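Local coordinates for protein CT398 (Chlamydia trachomatis, PDB 4ILO) that is of unknown function but, with its long coiled-coil hairpin and zinc ribbon, possibly binds DNA or RNA, at residues 13-18 with 192-197; 30-35 with 151-156; 40-45 with 137-142; 9-14 with 172-177. All coordinates share one frame; numbering follows the deposited sequence. Where two conformers were deposited one is given.

Contact 1 (13-18 with 192-197); sequences AIQELD and RVVVPI
The zinc ribbon domain meets the coiled-coil hairpin here, where Gln15 and Glu16 of helix 2-86 reach the loop residues Arg192 and Val193 and the first residue of strand 194-198, Val194. Gln15 does the central work. Its CG stands anti to the backbone N (chi1 -173°) and the chain runs on extended, which carries the amide to the backbone of Val193 and Val194, where loop becomes strand. There OE1 accepts two N-H groups: Val194 N lies 2.8 Å from Gln15 OE1, on a lone pair and almost straight, whereas the bond from Val193 N to the same oxygen is more bent and comes in tilted from the carbonyl plane. On its other side the amide donates, Gln15 NE2 lying 3.1 Å from Val194 O. Donor and acceptor in one flat group suit glutamine to this place, since it can serve backbone N-H and C=O together. The Val194 side chain touches Ile232 and Tyr234 of strand 232-234, so the helix is bonded to an inner strand of the sheet that carries the zinc ribbon. Beside the amide, Arg192 passes its CG 3.8 Å from Gln15 CD and extends to Glu16. Arg192 NE meets Glu16 OE2 at 2.9 Å and Arg192 NH2 meets Glu16 OE1 at 2.9 Å, a side-on, two-nitrogen salt bridge using both syn lone pairs, with carboxylate and guanidinium only 16° from coplanar.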
loop_
_atom_site.group_PDB
_atom_site.type_symbol
_atom_site.label_atom_id
_atom_site.label_comp_id
_atom_site.label_asym_id
_atom_site.label_seq_id
_atom_site.Cartn_x
_atom_site.Cartn_y
_atom_site.Cartn_z
ATOM N N ALA A 13 -2.075 37.524 2.966
ATOM C CA ALA A 13 -2.298 36.945 1.644
ATOM C C ALA A 13 -1.373 35.765 1.393
ATOM O O ALA A 13 -1.765 34.801 0.716
ATOM C CB ALA A 13 -2.110 38.000 0.549
ATOM N N ILE A 14 -0.145 35.823 1.915
ATOM C CA ILE A 14 0.727 34.652 1.855
ATOM C C ILE A 14 0.129 33.510 2.660
ATOM O O ILE A 14 0.218 32.335 2.272
ATOM C CB ILE A 14 2.123 35.030 2.364
ATOM C CG1 ILE A 14 2.778 35.971 1.346
ATOM C CG2 ILE A 14 2.941 33.799 2.654
ATOM C CD1 ILE A 14 3.903 36.722 1.880
ATOM N N GLN A 15 -0.479 33.841 3.796
ATOM C CA GLN A 15 -1.052 32.823 4.657
ATOM C C GLN A 15 -2.169 32.066 3.941
ATOM O O GLN A 15 -2.322 30.853 4.131
ATOM C CB GLN A 15 -1.555 33.457 5.942
ATOM C CG GLN A 15 -1.999 32.483 6.945
ATOM C CD GLN A 15 -2.405 33.129 8.226
ATOM O OE1 GLN A 15 -1.848 32.839 9.277
ATOM N NE2 GLN A 15 -3.381 34.033 8.148
ATOM N N GLU A 16 -2.951 32.750 3.100
ATOM C CA GLU A 16 -4.009 32.037 2.375
ATOM C C GLU A 16 -3.424 31.048 1.365
ATOM O O GLU A 16 -3.963 29.936 1.182
ATOM C CB GLU A 16 -4.966 33.029 1.708
ATOM C CG GLU A 16 -5.797 33.821 2.715
ATOM C CD GLU A 16 -6.490 32.904 3.744
ATOM O OE1 GLU A 16 -7.300 32.029 3.344
ATOM O OE2 GLU A 16 -6.220 33.066 4.962
ATOM N N LEU A 17 -2.301 31.408 0.734
ATOM C CA LEU A 17 -1.628 30.472 -0.158
ATOM C C LEU A 17 -1.093 29.276 0.619
ATOM O O LEU A 17 -1.308 28.120 0.226
ATOM C CB LEU A 17 -0.513 31.179 -0.924
ATOM C CG LEU A 17 -0.992 32.349 -1.783
ATOM C CD1 LEU A 17 0.195 33.109 -2.406
ATOM C CD2 LEU A 17 -1.994 31.889 -2.853
ATOM N N ASP A 18 -0.434 29.534 1.750
ATOM C CA ASP A 18 0.093 28.439 2.553
ATOM C C ASP A 18 -1.009 27.481 3.030
ATOM O O ASP A 18 -0.802 26.256 3.058
ATOM C CB ASP A 18 0.939 28.981 3.695
ATOM C CG ASP A 18 2.295 29.472 3.210
ATOM O OD1 ASP A 18 2.803 28.845 2.261
ATOM O OD2 ASP A 18 2.846 30.472 3.749
ATOM N N ARG A 192 -3.829 28.672 10.473
ATOM C CA ARG A 192 -3.621 30.123 10.438
ATOM C C ARG A 192 -2.939 30.564 11.716
ATOM O O ARG A 192 -3.428 30.292 12.819
ATOM C CB ARG A 192 -4.924 30.881 10.215
ATOM C CG ARG A 192 -5.344 30.809 8.750
ATOM C CD ARG A 192 -6.688 31.516 8.412
ATOM N NE ARG A 192 -7.060 31.254 7.015
ATOM C CZ ARG A 192 -7.654 30.132 6.575
ATOM N NH1 ARG A 192 -8.002 29.144 7.400
ATOM N NH2 ARG A 192 -7.938 29.999 5.288
ATOM N N VAL A 193 -1.802 31.236 11.562
ATOM C CA VAL A 193 -1.021 31.698 12.700
ATOM C C VAL A 193 -0.985 33.242 12.840
ATOM O O VAL A 193 -0.516 33.758 13.878
ATOM C CB VAL A 193 0.390 31.097 12.643
ATOM C CG1 VAL A 193 0.296 29.531 12.779
ATOM C CG2 VAL A 193 1.063 31.473 11.334
ATOM N N VAL A 194 -1.425 33.984 11.830
ATOM C CA VAL A 194 -1.678 35.422 11.941
ATOM C C VAL A 194 -3.187 35.551 11.986
ATOM O O VAL A 194 -3.860 35.351 10.966
ATOM C CB VAL A 194 -1.093 36.198 10.755
ATOM C CG1 VAL A 194 -1.254 37.742 10.981
ATOM C CG2 VAL A 194 0.363 35.860 10.558
ATOM N N VAL A 195 -3.737 35.816 13.167
ATOM C CA VAL A 195 -5.183 35.649 13.352
ATOM C C VAL A 195 -5.790 36.869 14.029
ATOM O O VAL A 195 -5.119 37.539 14.827
ATOM C CB VAL A 195 -5.506 34.394 14.187
ATOM C CG1 VAL A 195 -4.975 33.103 13.485
ATOM C CG2 VAL A 195 -5.002 34.547 15.645
ATOM N N PRO A 196 -7.046 37.205 13.752
ATOM C CA PRO A 196 -7.627 38.410 14.346
ATOM C C PRO A 196 -8.259 38.120 15.708
ATOM O O PRO A 196 -8.538 36.964 16.073
ATOM C CB PRO A 196 -8.675 38.835 13.305
ATOM C CG PRO A 196 -9.144 37.502 12.695
ATOM C CD PRO A 196 -7.926 36.582 12.735
ATOM N N ILE A 197 -8.409 39.203 16.481
ATOM C CA ILE A 197 -9.250 39.220 17.679
ATOM C C ILE A 197 -10.709 39.087 17.252
ATOM O O ILE A 197 -11.213 39.916 16.485
ATOM C CB ILE A 197 -9.086 40.543 18.447
ATOM C CG1 ILE A 197 -7.624 40.932 18.676
ATOM C CG2 ILE A 197 -9.863 40.478 19.773
ATOM C CD1 ILE A 197 -7.028 40.264 19.828
#

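Contact 2 (30-35 with 151-156)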
loop_
_atom_site.group_PDB
_atom_site.type_symbol
_atom_site.label_atom_id
_atom_site.label_comp_id
_atom_site.label_asym_id
_atom_site.label_seq_id
_atom_site.Cartn_x
_atom_site.Cartn_y
_atom_site.Cartn_z
ATOM N N GLU A 30 -3.383 11.575 0.671
ATOM C CA GLU A 30 -4.534 10.667 0.772
ATOM C C GLU A 30 -4.770 9.893 -0.530
ATOM O O GLU A 30 -5.069 8.689 -0.499
ATOM C CB GLU A 30 -5.795 11.436 1.180
ATOM C CG GLU A 30 -5.815 11.912 2.642
ATOM C CD GLU A 30 -6.917 12.937 2.901
ATOM O OE1 GLU A 30 -7.666 13.243 1.933
ATOM O OE2 GLU A 30 -7.032 13.441 4.052
ATOM N N HIS A 31 -4.650 10.564 -1.685
ATOM C CA HIS A 31 -4.739 9.869 -2.969
ATOM C C HIS A 31 -3.624 8.839 -3.119
ATOM O O HIS A 31 -3.860 7.739 -3.633
ATOM C CB HIS A 31 -4.672 10.872 -4.129
ATOM C CG HIS A 31 -5.885 11.737 -4.258
ATOM N ND1 HIS A 31 -7.150 11.293 -3.950
ATOM C CD2 HIS A 31 -6.026 13.024 -4.671
ATOM C CE1 HIS A 31 -8.021 12.272 -4.158
ATOM N NE2 HIS A 31 -7.363 13.331 -4.591
ATOM N N GLN A 32 -2.401 9.172 -2.678
ATOM C CA GLN A 32 -1.302 8.209 -2.782
ATOM C C GLN A 32 -1.529 6.994 -1.886
ATOM O O GLN A 32 -1.190 5.865 -2.266
ATOM C CB GLN A 32 0.039 8.872 -2.451
ATOM C CG GLN A 32 0.514 9.909 -3.474
ATOM C CD GLN A 32 1.743 10.661 -2.985
ATOM O OE1 GLN A 32 1.908 10.854 -1.790
ATOM N NE2 GLN A 32 2.602 11.081 -3.901
ATOM N N ASN A 33 -2.109 7.190 -0.699
ATOM C CA ASN A 33 -2.460 6.042 0.137
ATOM C C ASN A 33 -3.484 5.154 -0.554
ATOM O O ASN A 33 -3.406 3.924 -0.461
ATOM C CB ASN A 33 -3.047 6.505 1.464
ATOM C CG ASN A 33 -2.092 7.362 2.263
ATOM O OD1 ASN A 33 -0.887 7.435 1.967
ATOM N ND2 ASN A 33 -2.626 8.014 3.303
ATOM N N GLU A 34 -4.485 5.773 -1.201
ATOM C CA GLU A 34 -5.531 5.044 -1.919
ATOM C C GLU A 34 -4.949 4.227 -3.069
ATOM O O GLU A 34 -5.404 3.104 -3.327
ATOM C CB GLU A 34 -6.587 6.025 -2.434
ATOM C CG GLU A 34 -8.044 5.512 -2.518
ATOM C CD GLU A 34 -9.036 6.631 -2.941
ATOM O OE1 GLU A 34 -8.596 7.812 -3.118
ATOM O OE2 GLU A 34 -10.255 6.331 -3.089
ATOM N N LEU A 35 -3.928 4.766 -3.756
ATOM C CA LEU A 35 -3.230 4.022 -4.813
ATOM C C LEU A 35 -2.451 2.833 -4.246
ATOM O O LEU A 35 -2.556 1.704 -4.745
ATOM C CB LEU A 35 -2.263 4.958 -5.544
ATOM C CG LEU A 35 -2.795 5.818 -6.697
ATOM C CD1 LEU A 35 -1.649 6.532 -7.460
ATOM C CD2 LEU A 35 -3.639 4.980 -7.659
ATOM N N GLU A 151 -4.692 11.275 -12.242
ATOM C CA GLU A 151 -4.971 12.570 -12.848
ATOM C C GLU A 151 -5.276 13.625 -11.790
ATOM O O GLU A 151 -4.928 14.801 -11.965
ATOM C CB GLU A 151 -6.115 12.457 -13.857
ATOM C CG GLU A 151 -6.332 13.736 -14.691
ATOM C CD GLU A 151 -5.169 14.023 -15.642
ATOM O OE1 GLU A 151 -4.697 13.048 -16.277
ATOM O OE2 GLU A 151 -4.737 15.208 -15.746
ATOM N N ASN A 152 -5.923 13.234 -10.689
ATOM C CA ASN A 152 -6.178 14.203 -9.626
ATOM C C ASN A 152 -4.867 14.665 -9.001
ATOM O O ASN A 152 -4.660 15.863 -8.795
ATOM C CB ASN A 152 -7.120 13.610 -8.568
ATOM C CG ASN A 152 -8.597 13.546 -9.036
ATOM O OD1 ASN A 152 -8.898 13.513 -10.243
ATOM N ND2 ASN A 152 -9.517 13.516 -8.072
ATOM N N ILE A 153 -3.964 13.729 -8.724
ATOM C CA ILE A 153 -2.627 14.089 -8.270
ATOM C C ILE A 153 -1.958 15.041 -9.258
ATOM O O ILE A 153 -1.398 16.071 -8.859
ATOM C CB ILE A 153 -1.781 12.827 -8.047
ATOM C CG1 ILE A 153 -2.287 12.064 -6.821
ATOM C CG2 ILE A 153 -0.316 13.201 -7.888
ATOM C CD1 ILE A 153 -1.643 10.703 -6.631
ATOM N N ARG A 154 -1.973 14.703 -10.559
ATOM C CA ARG A 154 -1.391 15.609 -11.554
ATOM C C ARG A 154 -1.936 17.018 -11.373
ATOM O O ARG A 154 -1.179 17.996 -11.345
ATOM C CB ARG A 154 -1.683 15.130 -12.981
ATOM C CG ARG A 154 -0.833 13.949 -13.437
ATOM C CD ARG A 154 -1.318 13.353 -14.776
ATOM N NE ARG A 154 -0.949 11.937 -14.897
ATOM C CZ ARG A 154 -1.811 10.924 -15.026
ATOM N NH1 ARG A 154 -3.124 11.147 -15.085
ATOM N NH2 ARG A 154 -1.359 9.666 -15.121
ATOM N N LYS A 155 -3.261 17.137 -11.249
ATOM C CA LYS A 155 -3.877 18.455 -11.170
ATOM C C LYS A 155 -3.569 19.124 -9.844
ATOM O O LYS A 155 -3.533 20.359 -9.771
ATOM C CB LYS A 155 -5.385 18.353 -11.411
ATOM C CG LYS A 155 -5.722 17.921 -12.832
ATOM C CD LYS A 155 -7.207 17.661 -13.032
ATOM C CE LYS A 155 -7.469 16.971 -14.382
ATOM N NZ LYS A 155 -8.769 16.231 -14.402
ATOM N N ILE A 156 -3.325 18.333 -8.796
ATOM C CA ILE A 156 -2.858 18.902 -7.536
ATOM C C ILE A 156 -1.444 19.443 -7.697
ATOM O O ILE A 156 -1.130 20.569 -7.274
ATOM C CB ILE A 156 -2.903 17.858 -6.411
ATOM C CG1 ILE A 156 -4.320 17.663 -5.887
ATOM C CG2 ILE A 156 -1.991 18.308 -5.278
ATOM C CD1 ILE A 156 -4.487 16.360 -5.089
#
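Asn152 is the first residue of 151-156 to meet the facing helix: its CB lies 4.0 Å from His31 NE2, a carbon-to-ring approach that is neither face-on nor edge-on. Next comes Ile153, the main apolar residue on this side. Its CG1 is anti to the carbonyl carbon (chi1 -70°) and chi2 is extended, which brings CD1 across to helix 2-86 from a residue set beside the facing line. Ile153 CG1 touches His31 CB at 3.8 Å, and Ile153 CD1 reaches Gln32 CG at 3.9 Å, crossing that side chain at about a right angle. A longer approach, 4.3 Å, links Ile153 CD1 with Leu35 CD1. One turn on, Ile156 puts its CD1 3.7 Å from His31 CD2, at the edge of the imidazole ring and near its plane; its side chain also packs on Leu24 and Val27 of helix 2-86. The two helices are arms of the antiparallel coiled-coil hairpin, their local axes 10.4 Å apart at 157°, and Ile153 and Ile156, though partly exposed, both turn their CD1 ends to the other arm. Long, branched isoleucines suit such a spacing, for their CD1 ends reach the side chains opposite. No hydrogen bond or salt bridge joins the segments, so the contact between them is van der Waals and largely apolar, with histidine lending CB and CD2 while its ring nitrogen NE2 lies by Asn152 CB.

Contact 3 (40-45 with 137-142); sequences ALKTDI and STENSS
Thr138 meets three side chains of helix 40-45, and its two branches divide the work. The methyl CG2 lies 3.7 Å from Leu41 CD2 and 4.1 Å from Lys42 CG. The hydroxyl branch faces Ile45, whose CD1 stops 3.6 Å from Thr138 OG1, the two chains meeting tip to tip. With OG1 anti to the carbonyl carbon (chi1 -62°), the oxygen turns back along its own helix and bonds to Ser134 O, which satisfies it beside an apolar neighbour. Threonine fits because it offers a methyl to the other helix while its hydroxyl is settled at home. Alongside, the Lys42 and Glu139 chains cross at about a right angle, Lys42 CD 3.7 Å from Glu139 CG. The bend at Lys42 chi3 (-82°) turns the ammonium along the hairpin toward Glu146 of the other arm, with which it pairs rather than with Glu139: Lys42 NZ and Glu139 OE1 stay 5.3 Å apart. Glu146 also accepts from Ser142 OG, while Glu139 reaches across to Arg46 on the first helix. Both segments belong to the antiparallel coiled-coil hairpin, with local axes 10.3 Å apart at 165°; Ile45 also touches Ser134 and Leu135 of the other arm. The contacts between the segments are thus mostly carbon to carbon, and the long lysine and glutamate chains lay their methylenes together and carry their charged ends on to Glu146 and Arg46.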
loop_
_atom_site.group_PDB
_atom_site.type_symbol
_atom_site.label_atom_id
_atom_site.label_comp_id
_atom_site.label_asym_id
_atom_site.label_seq_id
_atom_site.Cartn_x
_atom_site.Cartn_y
_atom_site.Cartn_z
ATOM N N ALA A 40 -1.555 -2.788 -3.394
ATOM C CA ALA A 40 -1.339 -3.856 -2.427
ATOM C C ALA A 40 -2.412 -4.946 -2.528
ATOM O O ALA A 40 -2.140 -6.115 -2.245
ATOM C CB ALA A 40 -1.275 -3.251 -1.017
ATOM N N LEU A 41 -3.637 -4.600 -2.906
ATOM C CA LEU A 41 -4.632 -5.639 -3.089
ATOM C C LEU A 41 -4.263 -6.519 -4.277
ATOM O O LEU A 41 -4.407 -7.753 -4.218
ATOM C CB LEU A 41 -6.027 -5.016 -3.237
ATOM C CG LEU A 41 -7.209 -5.987 -3.421
ATOM C CD1 LEU A 41 -7.654 -6.601 -2.110
ATOM C CD2 LEU A 41 -8.392 -5.276 -4.066
ATOM N N LYS A 42 -3.746 -5.910 -5.353
ATOM C CA LYS A 42 -3.293 -6.698 -6.498
ATOM C C LYS A 42 -2.052 -7.492 -6.143
ATOM O O LYS A 42 -1.928 -8.655 -6.525
ATOM C CB LYS A 42 -2.978 -5.819 -7.703
ATOM C CG LYS A 42 -4.182 -5.025 -8.229
ATOM C CD LYS A 42 -3.914 -4.341 -9.567
ATOM C CE LYS A 42 -3.177 -3.010 -9.421
ATOM N NZ LYS A 42 -3.237 -2.279 -10.721
ATOM N N THR A 43 -1.108 -6.880 -5.430
ATOM C CA THR A 43 0.128 -7.591 -5.179
ATOM C C THR A 43 -0.121 -8.812 -4.311
ATOM O O THR A 43 0.523 -9.853 -4.497
ATOM C CB THR A 43 1.145 -6.647 -4.564
ATOM O OG1 THR A 43 1.539 -5.705 -5.568
ATOM C CG2 THR A 43 2.360 -7.435 -4.071
ATOM N N ASP A 44 -1.083 -8.720 -3.396
ATOM C CA ASP A 44 -1.438 -9.877 -2.600
ATOM C C ASP A 44 -1.995 -10.995 -3.473
ATOM O O ASP A 44 -1.719 -12.187 -3.241
ATOM C CB ASP A 44 -2.450 -9.479 -1.534
ATOM C CG ASP A 44 -2.828 -10.647 -0.654
ATOM O OD1 ASP A 44 -1.936 -11.115 0.083
ATOM O OD2 ASP A 44 -3.997 -11.109 -0.706
ATOM N N ILE A 45 -2.794 -10.650 -4.478
ATOM C CA ILE A 45 -3.365 -11.714 -5.300
ATOM C C ILE A 45 -2.286 -12.328 -6.181
ATOM O O ILE A 45 -2.293 -13.532 -6.434
ATOM C CB ILE A 45 -4.575 -11.241 -6.116
ATOM C CG1 ILE A 45 -5.692 -10.757 -5.204
ATOM C CG2 ILE A 45 -5.105 -12.383 -6.937
ATOM C CD1 ILE A 45 -6.748 -9.968 -5.949
ATOM N N SER A 137 -10.286 -9.671 -12.471
ATOM C CA SER A 137 -11.439 -8.845 -12.103
ATOM C C SER A 137 -11.024 -7.647 -11.261
ATOM O O SER A 137 -11.558 -6.548 -11.422
ATOM C CB SER A 137 -12.480 -9.669 -11.352
ATOM O OG SER A 137 -13.059 -10.627 -12.218
ATOM N N THR A 138 -10.082 -7.840 -10.347
ATOM C CA THR A 138 -9.627 -6.738 -9.514
ATOM C C THR A 138 -8.957 -5.664 -10.370
ATOM O O THR A 138 -9.312 -4.482 -10.290
ATOM C CB THR A 138 -8.673 -7.290 -8.450
ATOM O OG1 THR A 138 -9.373 -8.224 -7.610
ATOM C CG2 THR A 138 -8.079 -6.176 -7.591
ATOM N N GLU A 139 -8.006 -6.064 -11.225
ATOM C CA GLU A 139 -7.394 -5.132 -12.171
ATOM C C GLU A 139 -8.451 -4.410 -12.997
ATOM O O GLU A 139 -8.427 -3.185 -13.136
ATOM C CB GLU A 139 -6.432 -5.880 -13.093
ATOM C CG GLU A 139 -5.200 -6.426 -12.374
ATOM C CD GLU A 139 -4.207 -7.110 -13.322
ATOM O OE1 GLU A 139 -2.986 -6.990 -13.077
ATOM O OE2 GLU A 139 -4.643 -7.769 -14.302
ATOM N N ASN A 140 -9.392 -5.159 -13.559
ATOM C CA ASN A 140 -10.423 -4.528 -14.372
ATOM C C ASN A 140 -11.236 -3.524 -13.554
ATOM O O ASN A 140 -11.461 -2.402 -13.995
ATOM C CB ASN A 140 -11.313 -5.592 -15.020
ATOM C CG ASN A 140 -12.357 -4.989 -15.961
ATOM O OD1 ASN A 140 -12.148 -4.900 -17.184
ATOM N ND2 ASN A 140 -13.490 -4.568 -15.393
ATOM N N SER A 141 -11.700 -3.912 -12.357
ATOM C CA SER A 141 -12.550 -3.026 -11.576
ATOM C C SER A 141 -11.810 -1.790 -11.114
ATOM O O SER A 141 -12.449 -0.832 -10.669
ATOM C CB SER A 141 -13.078 -3.733 -10.330
ATOM O OG SER A 141 -14.208 -4.514 -10.660
ATOM N N SER A 142 -10.487 -1.787 -11.199
ATOM C CA SER A 142 -9.716 -0.753 -10.547
ATOM C C SER A 142 -8.971 0.151 -11.506
ATOM O O SER A 142 -8.517 1.214 -11.086
ATOM C CB SER A 142 -8.703 -1.391 -9.580
ATOM O OG SER A 142 -7.560 -1.857 -10.277
#

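Contact 4 (9-14 with 172-177); sequences QSILAI and ETTDPE
Segment 9-14 of helix 2-86, near the start of the long first arm of the hairpin, lies beside a turn in which the chain leaves helix 90-171 and enters helix 176-189; the closest alpha carbons are those of Ser10 and Thr174, 5.9 Å apart. This turn joins the second arm of the coiled-coil hairpin to the short helix 176-189. Thr174 is extended in backbone (phi -102°, psi 144°), and Asp175 next to it is the N-cap of helix 176-189, its OD2 bonding to Leu178 N. Aspartate suits that post because its short carboxylate can accept from the open N-H groups of the first turn, and proline follows it well, having no N-H of its own to satisfy. Across the contact, Ser10 OG and Thr174 OG1 form a hydrogen bond of 3.0 Å. The serine hydroxyl stands anti to its own N, the threonine's likewise (chi1 -152°), and this turns the two oxygens to each other. Small hydroxyl residues on both sides let the backbones come close. Ile14 adds an apolar side by bringing its CD1 to 3.9 Å from Thr174 CB, so that a methyl group shares the threonine's surroundings with the serine oxygen. Ile11, whose CD1 comes within 4.3 Å of Thr174 OG1, also touches Leu178, Phe179 and Tyr182, while Thr174 also touches Phe179. The end of Ile14 meets the threonine tip to tip, CD1 lying 3.6 Å from Thr174 OG1.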
loop_
_atom_site.group_PDB
_atom_site.type_symbol
_atom_site.label_atom_id
_atom_site.label_comp_id
_atom_site.label_asym_id
_atom_site.label_seq_id
_atom_site.Cartn_x
_atom_site.Cartn_y
_atom_site.Cartn_z
ATOM N N GLN A 9 -1.378 42.944 5.789
ATOM C CA GLN A 9 -2.096 42.596 4.566
ATOM C C GLN A 9 -1.275 41.633 3.708
ATOM O O GLN A 9 -1.819 40.680 3.113
ATOM C CB GLN A 9 -2.434 43.880 3.802
ATOM C CG GLN A 9 -3.590 43.739 2.793
ATOM C CD GLN A 9 -3.976 45.083 2.114
ATOM O OE1 GLN A 9 -3.520 46.166 2.514
ATOM N NE2 GLN A 9 -4.827 45.001 1.089
ATOM N N SER A 10 0.046 41.829 3.676
ATOM C CA SER A 10 0.896 41.005 2.825
ATOM C C SER A 10 1.053 39.577 3.368
ATOM O O SER A 10 0.972 38.620 2.606
ATOM C CB SER A 10 2.259 41.652 2.654
ATOM O OG SER A 10 3.080 40.868 1.820
ATOM N N ILE A 11 1.338 39.431 4.663
ATOM C CA ILE A 11 1.442 38.110 5.275
ATOM C C ILE A 11 0.087 37.422 5.297
ATOM O O ILE A 11 0.006 36.201 5.180
ATOM C CB ILE A 11 2.016 38.217 6.696
ATOM C CG1 ILE A 11 2.698 36.914 7.101
ATOM C CG2 ILE A 11 0.900 38.541 7.691
ATOM C CD1 ILE A 11 3.901 36.553 6.295
ATOM N N LEU A 12 -0.995 38.177 5.465
ATOM C CA LEU A 12 -2.305 37.553 5.397
ATOM C C LEU A 12 -2.510 36.880 4.047
ATOM O O LEU A 12 -3.011 35.750 3.981
ATOM C CB LEU A 12 -3.404 38.571 5.730
ATOM C CG LEU A 12 -3.500 38.816 7.256
ATOM C CD1 LEU A 12 -4.386 39.993 7.629
ATOM C CD2 LEU A 12 -3.994 37.545 7.998
ATOM N N ALA A 13 -2.075 37.524 2.966
ATOM C CA ALA A 13 -2.298 36.945 1.644
ATOM C C ALA A 13 -1.373 35.765 1.393
ATOM O O ALA A 13 -1.765 34.801 0.716
ATOM C CB ALA A 13 -2.110 38.000 0.549
ATOM N N ILE A 14 -0.145 35.823 1.915
ATOM C CA ILE A 14 0.727 34.652 1.855
ATOM C C ILE A 14 0.129 33.510 2.660
ATOM O O ILE A 14 0.218 32.335 2.272
ATOM C CB ILE A 14 2.123 35.030 2.364
ATOM C CG1 ILE A 14 2.778 35.971 1.346
ATOM C CG2 ILE A 14 2.941 33.799 2.654
ATOM C CD1 ILE A 14 3.903 36.722 1.880
ATOM N N GLU A 172 8.598 38.570 -1.882
ATOM C CA GLU A 172 9.574 39.596 -2.241
ATOM C C GLU A 172 9.267 40.914 -1.537
ATOM O O GLU A 172 10.153 41.500 -0.905
ATOM C CB GLU A 172 9.698 39.717 -3.770
ATOM C CG GLU A 172 10.226 38.381 -4.372
ATOM C CD GLU A 172 10.448 38.350 -5.887
ATOM O OE1 GLU A 172 10.126 39.333 -6.588
ATOM O OE2 GLU A 172 10.951 37.305 -6.372
ATOM N N THR A 173 7.999 41.352 -1.559
ATOM C CA THR A 173 7.586 42.639 -0.987
ATOM C C THR A 173 7.074 42.546 0.468
ATOM O O THR A 173 6.440 43.500 0.952
ATOM C CB THR A 173 6.512 43.292 -1.870
ATOM O OG1 THR A 173 5.602 42.285 -2.342
ATOM C CG2 THR A 173 7.140 44.005 -3.070
ATOM N N THR A 174 7.334 41.433 1.166
ATOM C CA THR A 174 6.798 41.181 2.504
ATOM C C THR A 174 7.874 41.446 3.561
ATOM O O THR A 174 9.063 41.176 3.332
ATOM C CB THR A 174 6.271 39.728 2.611
ATOM O OG1 THR A 174 5.215 39.650 3.586
ATOM C CG2 THR A 174 7.394 38.734 2.985
ATOM N N ASP A 175 7.453 41.983 4.720
ATOM C CA ASP A 175 8.406 42.307 5.786
ATOM C C ASP A 175 9.140 41.054 6.244
ATOM O O ASP A 175 8.487 40.088 6.669
ATOM C CB ASP A 175 7.771 42.941 7.017
ATOM C CG ASP A 175 8.823 43.209 8.121
ATOM O OD1 ASP A 175 9.916 43.759 7.807
ATOM O OD2 ASP A 175 8.587 42.849 9.291
ATOM N N PRO A 176 10.476 41.024 6.207
ATOM C CA PRO A 176 11.177 39.750 6.445
ATOM C C PRO A 176 11.251 39.330 7.905
ATOM O O PRO A 176 11.435 38.130 8.183
ATOM C CB PRO A 176 12.568 39.978 5.829
ATOM C CG PRO A 176 12.738 41.409 5.790
ATOM C CD PRO A 176 11.382 42.052 5.666
ATOM N N GLU A 177 11.095 40.258 8.848
ATOM C CA GLU A 177 11.072 39.897 10.261
ATOM C C GLU A 177 9.757 39.221 10.626
ATOM O O GLU A 177 9.726 38.217 11.357
ATOM C CB GLU A 177 11.269 41.171 11.083
ATOM C CG GLU A 177 12.548 41.891 10.723
ATOM C CD GLU A 177 13.761 41.094 11.120
ATOM O OE1 GLU A 177 13.646 40.282 12.061
ATOM O OE2 GLU A 177 14.829 41.283 10.512
#

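In the fold
All four contacts use helix 2-86. Contacts 1 and 4 start from the same stretch of it, and contacts 2 and 3 are nested inside the loops they close, contact 3 also inside that of contact 2. Contacts 2 and 3, with centres 18 Å apart, pair helix 2-86 with helix 90-171 in the hairpin. Contacts 1 and 4 lie together on the same side of the chain's centre, near the zinc ribbon, centres 10 Å apart, sharing Ala13 and Ile14 and touching through Val194 O and Leu12 CD2, 3.7 Å apart. In contact 1 the Val193 side chain is about 10 Å from the zinc ion bound by Cys202, Cys205, Cys226 and Cys229. Contact 3 is 43 Å from contact 1, between centres.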